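Local atomic coordinates of 2',5'-phosphodiesterase 12 (Homo sapiens, PDB entry 4Z0V), a protein that belongs to the endonuclease/exonuclease/phosphatase family, joining a DNase I-like domain that holds magnesium to a smaller N-terminal beta domain. Residues Leu40-Tyr44 and Glu63-Thr67; Leu134-Tyr138 and Gln209-Leu213. One frame throughout, in Å; residues are numbered along the deposited sequence.

Contact 1 of 2, residues Leu40-Tyr44 and Glu63-Thr67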
# COMPACT_ATOMS: atom_id res chain seq x y z
N LEU A 40 28.32 -7.10 -3.03
CA LEU A 40 28.57 -8.29 -2.20
C LEU A 40 27.97 -8.07 -0.83
O LEU A 40 28.12 -6.99 -0.27
CB LEU A 40 30.09 -8.55 -2.05
CG LEU A 40 30.94 -8.73 -3.33
CD1 LEU A 40 32.41 -8.95 -2.98
CD2 LEU A 40 30.43 -9.86 -4.20
N PHE A 41 27.28 -9.07 -0.31
CA PHE A 41 26.68 -8.99 1.02
C PHE A 41 27.08 -10.18 1.84
O PHE A 41 27.14 -11.30 1.33
CB PHE A 41 25.14 -8.95 0.92
CG PHE A 41 24.61 -7.81 0.10
CD1 PHE A 41 24.53 -6.53 0.63
CD2 PHE A 41 24.19 -8.00 -1.21
CE1 PHE A 41 24.08 -5.45 -0.14
CE2 PHE A 41 23.72 -6.93 -1.98
CZ PHE A 41 23.68 -5.66 -1.44
N ARG A 42 27.30 -9.96 3.11
CA ARG A 42 27.57 -11.08 4.01
C ARG A 42 27.06 -10.70 5.38
O ARG A 42 27.38 -9.63 5.86
CB ARG A 42 29.06 -11.47 4.06
CG ARG A 42 29.38 -12.60 5.05
CD ARG A 42 28.73 -13.93 4.67
NE ARG A 42 29.43 -14.58 3.56
CZ ARG A 42 29.27 -15.86 3.23
NH1 ARG A 42 29.95 -16.38 2.21
NH2 ARG A 42 28.44 -16.63 3.91
N TRP A 43 26.27 -11.57 6.00
CA TRP A 43 25.73 -11.29 7.32
C TRP A 43 26.49 -12.08 8.37
O TRP A 43 26.78 -13.27 8.17
CB TRP A 43 24.25 -11.65 7.37
CG TRP A 43 23.39 -10.63 6.68
CD1 TRP A 43 22.94 -10.66 5.38
CD2 TRP A 43 22.78 -9.50 7.29
NE1 TRP A 43 22.12 -9.58 5.15
CE2 TRP A 43 21.99 -8.87 6.31
CE3 TRP A 43 22.80 -8.98 8.61
CZ2 TRP A 43 21.26 -7.70 6.59
CZ3 TRP A 43 22.08 -7.83 8.87
CH2 TRP A 43 21.31 -7.21 7.87
N TYR A 44 26.71 -11.44 9.51
CA TYR A 44 27.34 -12.03 10.69
C TYR A 44 26.46 -11.91 11.90
O TYR A 44 25.62 -11.00 11.97
CB TYR A 44 28.66 -11.35 11.04
CG TYR A 44 29.66 -11.36 9.93
CD1 TYR A 44 29.60 -10.42 8.90
CD2 TYR A 44 30.73 -12.26 9.94
CE1 TYR A 44 30.55 -10.41 7.88
CE2 TYR A 44 31.69 -12.24 8.93
CZ TYR A 44 31.59 -11.32 7.90
OH TYR A 44 32.52 -11.29 6.89
N GLU A 63 22.96 -12.65 0.98
CA GLU A 63 21.89 -11.85 0.39
C GLU A 63 21.76 -10.54 1.14
O GLU A 63 22.18 -10.43 2.29
CB GLU A 63 20.55 -12.60 0.47
CG GLU A 63 20.61 -14.09 0.16
CD GLU A 63 20.08 -14.45 -1.22
OE1 GLU A 63 20.90 -14.55 -2.16
OE2 GLU A 63 18.85 -14.63 -1.35
N ARG A 64 21.09 -9.58 0.53
CA ARG A 64 20.87 -8.27 1.12
C ARG A 64 20.03 -8.39 2.41
O ARG A 64 20.31 -7.71 3.40
CB ARG A 64 20.16 -7.40 0.07
CG ARG A 64 19.65 -6.08 0.60
CD ARG A 64 19.04 -5.29 -0.54
NE ARG A 64 18.50 -4.05 -0.01
CZ ARG A 64 18.24 -2.98 -0.74
NH1 ARG A 64 18.46 -2.98 -2.05
NH2 ARG A 64 17.75 -1.89 -0.16
N VAL A 65 19.03 -9.27 2.39
CA VAL A 65 18.07 -9.47 3.49
C VAL A 65 18.49 -10.65 4.33
O VAL A 65 18.92 -11.68 3.81
CB VAL A 65 16.64 -9.66 2.90
CG1 VAL A 65 15.58 -9.94 3.98
CG2 VAL A 65 16.24 -8.43 2.10
N TYR A 66 18.33 -10.51 5.64
CA TYR A 66 18.61 -11.60 6.58
C TYR A 66 17.39 -11.78 7.45
O TYR A 66 16.94 -10.81 8.03
CB TYR A 66 19.84 -11.25 7.44
CG TYR A 66 20.20 -12.31 8.45
CD1 TYR A 66 20.89 -13.45 8.08
CD2 TYR A 66 19.80 -12.18 9.78
CE1 TYR A 66 21.17 -14.46 9.00
CE2 TYR A 66 20.13 -13.16 10.73
CZ TYR A 66 20.78 -14.31 10.32
OH TYR A 66 21.12 -15.28 11.24
N THR A 67 16.91 -13.02 7.62
CA THR A 67 15.79 -13.31 8.53
C THR A 67 16.37 -14.06 9.73
O THR A 67 16.78 -15.22 9.59
CB THR A 67 14.65 -14.09 7.83
OG1 THR A 67 14.25 -13.37 6.68
CG2 THR A 67 13.41 -14.24 8.72
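Trp43 reaches from strand 40-46 into the bend made by residues 63-67, and its indole meets that bend in two ways, through the ring nitrogen and through one face. The polar part is a forked hydrogen bond: NE1 of Trp43 lies 3.0 Å from Glu63 O and is shared with Arg64 O, two successive carbonyls lying near the plane of the indole at its edge. Both bonds are weak; the N-H...O angle is 138° even at Arg64 O, the straighter of the two.

Aliphatic carbon on aromatic face makes up most of the rest. Tyr66 CB sits 3.4 Å from Trp43 CE2, squarely over the indole, a CH-pi contact. Its phenol ring, with CG anti to the backbone N (chi1 179°), is slid well away from the indole, so the two rings barely overlap, and Tyr66 OH goes on to Asp72. Two residues earlier on the strand, the Phe41 ring takes Arg64 CB over one face, 4.1 Å from Phe41 CE2. The extended Arg64 chain runs alongside that ring and carries its guanidinium to Glu197 on helix 185-198.

Buried under the loop between strands 56-58 and 77-82, the indole N-H thus shares its one proton between two backbone acceptors, a weak, divided hold, while CH-pi contacts seat the loop on the sheet of this E-set-like domain.

Contact 2 of 2, residues Leu134-Tyr138 and Gln209-Leu213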
# COMPACT_ATOMS: atom_id res chain seq x y z
N LEU A 134 -2.14 2.42 8.04
CA LEU A 134 -2.33 3.24 9.27
C LEU A 134 -1.10 4.12 9.53
O LEU A 134 -0.03 3.66 10.00
CB LEU A 134 -2.65 2.33 10.48
CG LEU A 134 -2.73 2.96 11.89
CD1 LEU A 134 -3.72 4.13 11.92
CD2 LEU A 134 -3.08 1.90 12.93
N ALA A 135 -1.26 5.42 9.24
CA ALA A 135 -0.14 6.33 9.34
C ALA A 135 0.26 6.60 10.79
O ALA A 135 -0.59 6.80 11.68
CB ALA A 135 -0.45 7.64 8.63
N ASP A 136 1.57 6.63 11.01
CA ASP A 136 2.11 6.98 12.33
C ASP A 136 1.72 8.41 12.69
O ASP A 136 1.55 8.71 13.87
CB ASP A 136 3.64 6.85 12.34
CG ASP A 136 4.21 7.18 13.70
OD1 ASP A 136 3.90 6.46 14.65
OD2 ASP A 136 4.90 8.22 13.81
N THR A 137 1.53 9.30 11.68
CA THR A 137 1.10 10.68 11.97
C THR A 137 -0.21 10.64 12.79
O THR A 137 -0.41 11.50 13.65
CB THR A 137 1.01 11.55 10.72
OG1 THR A 137 0.83 12.91 11.14
CG2 THR A 137 -0.13 11.17 9.80
N TYR A 138 -1.06 9.61 12.57
CA TYR A 138 -2.30 9.46 13.34
C TYR A 138 -2.13 8.49 14.50
O TYR A 138 -2.60 8.80 15.60
CB TYR A 138 -3.49 9.01 12.47
CG TYR A 138 -3.64 9.81 11.19
CD1 TYR A 138 -3.84 11.19 11.23
CD2 TYR A 138 -3.54 9.20 9.94
CE1 TYR A 138 -3.92 11.94 10.05
CE2 TYR A 138 -3.61 9.95 8.76
CZ TYR A 138 -3.79 11.32 8.82
OH TYR A 138 -3.87 12.09 7.69
N GLN A 209 -0.36 15.72 3.23
CA GLN A 209 0.37 16.58 4.14
C GLN A 209 1.53 15.81 4.77
O GLN A 209 2.69 16.03 4.43
CB GLN A 209 -0.55 17.19 5.22
CG GLN A 209 0.23 18.13 6.14
CD GLN A 209 -0.66 18.91 7.05
OE1 GLN A 209 -1.77 18.48 7.43
NE2 GLN A 209 -0.16 20.03 7.49
N HIS A 210 1.21 14.92 5.71
CA HIS A 210 2.23 14.14 6.41
C HIS A 210 2.20 12.68 5.96
O HIS A 210 3.06 11.91 6.33
CB HIS A 210 1.99 14.24 7.94
CG HIS A 210 2.23 15.62 8.46
ND1 HIS A 210 3.35 16.35 8.06
CD2 HIS A 210 1.51 16.34 9.35
CE1 HIS A 210 3.26 17.50 8.72
NE2 HIS A 210 2.17 17.55 9.49
N GLU A 211 1.21 12.31 5.14
CA GLU A 211 1.10 10.94 4.66
C GLU A 211 0.40 10.94 3.33
O GLU A 211 -0.28 11.91 2.98
CB GLU A 211 0.36 10.01 5.69
CG GLU A 211 -1.01 10.46 6.19
CD GLU A 211 -2.17 10.26 5.24
OE1 GLU A 211 -2.06 9.42 4.33
OE2 GLU A 211 -3.24 10.87 5.46
N GLY A 212 0.52 9.83 2.62
CA GLY A 212 -0.14 9.73 1.33
C GLY A 212 -0.17 8.33 0.77
O GLY A 212 -0.29 7.32 1.49
N LEU A 213 -0.06 8.30 -0.54
CA LEU A 213 -0.22 7.10 -1.30
C LEU A 213 1.09 6.60 -1.85
O LEU A 213 1.90 7.41 -2.29
CB LEU A 213 -1.15 7.39 -2.49
CG LEU A 213 -2.54 8.03 -2.22
CD1 LEU A 213 -3.22 8.31 -3.57
CD2 LEU A 213 -3.42 7.10 -1.37
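Tyr138 and Glu211 meet through a short hydrogen bond, the phenol OH giving its proton to Glu211 OE2 at 2.6 Å. The carboxylate oxygen lies at the edge of the phenol ring, near the ring plane, and receives the proton on its anti side, 16° out of its own plane. Ring and carboxylate planes are turned 66° from one another, and the side chains cross at about a right angle.

Carbon contacts line the Glu211 chain below this bond. Glu211 CG touches Tyr138 CE2 at 3.7 Å and is also met by the methyls of two other residues, Ala135 CB at 3.8 Å and Thr137 CG2 at the same distance. Beside them Thr137 OG1 rests against His210 CB (3.7 Å), near the start of strand 211-218.

The Glu211 chain gets to the phenol by a bend: CG lies between the backbone N and the carbonyl carbon (chi1 53°), and a second turn at chi2 swings the carboxylate round to Tyr138 OH. On the other segment, Thr137 CG2 lies over the centre of the Tyr138 ring, 3.6 Å above its plane, and so backs one face of the phenol. The helix start is fixed in turn from strand 177-184: Ala135 occupies the N-cap, Glu182 takes its N-H, and the carboxylate of Asp184 takes the N-H groups of Asp136 and Thr137.

A bound magnesium ion lies about 5 Å from the Tyr138 side chain, which places this contact beside the metal site of the DNase I-like domain. A short phenol-carboxylate bond, with methyls packed on the Glu211 CG behind it, holds the phenol oxygen in place and ties helix 136-139 to strand 211-218 next to the metal, while Thr137 CG2 limits how the ring can turn.

How the contacts relate
Contact 1 belongs to the N-terminal domain and contact 2 to the DNase I-like domain; their centres are about 31 Å apart, their nearest atoms about 18 Å, and they share no strand or helix. Each is partly buried, but contact 1 lies toward the periphery, about 26 Å from the centre of the chain, and contact 2 about 12 Å from it. One seats a loop on an antiparallel sheet, the other joins a short helix to a strand. Their polar chemistry also differs: weak bonds to backbone carbonyls at the edge of an indole whose face carries a CH-pi contact in 40-44/63-67, and a short side-chain bond to a carboxylate near magnesium in 134-138/209-213.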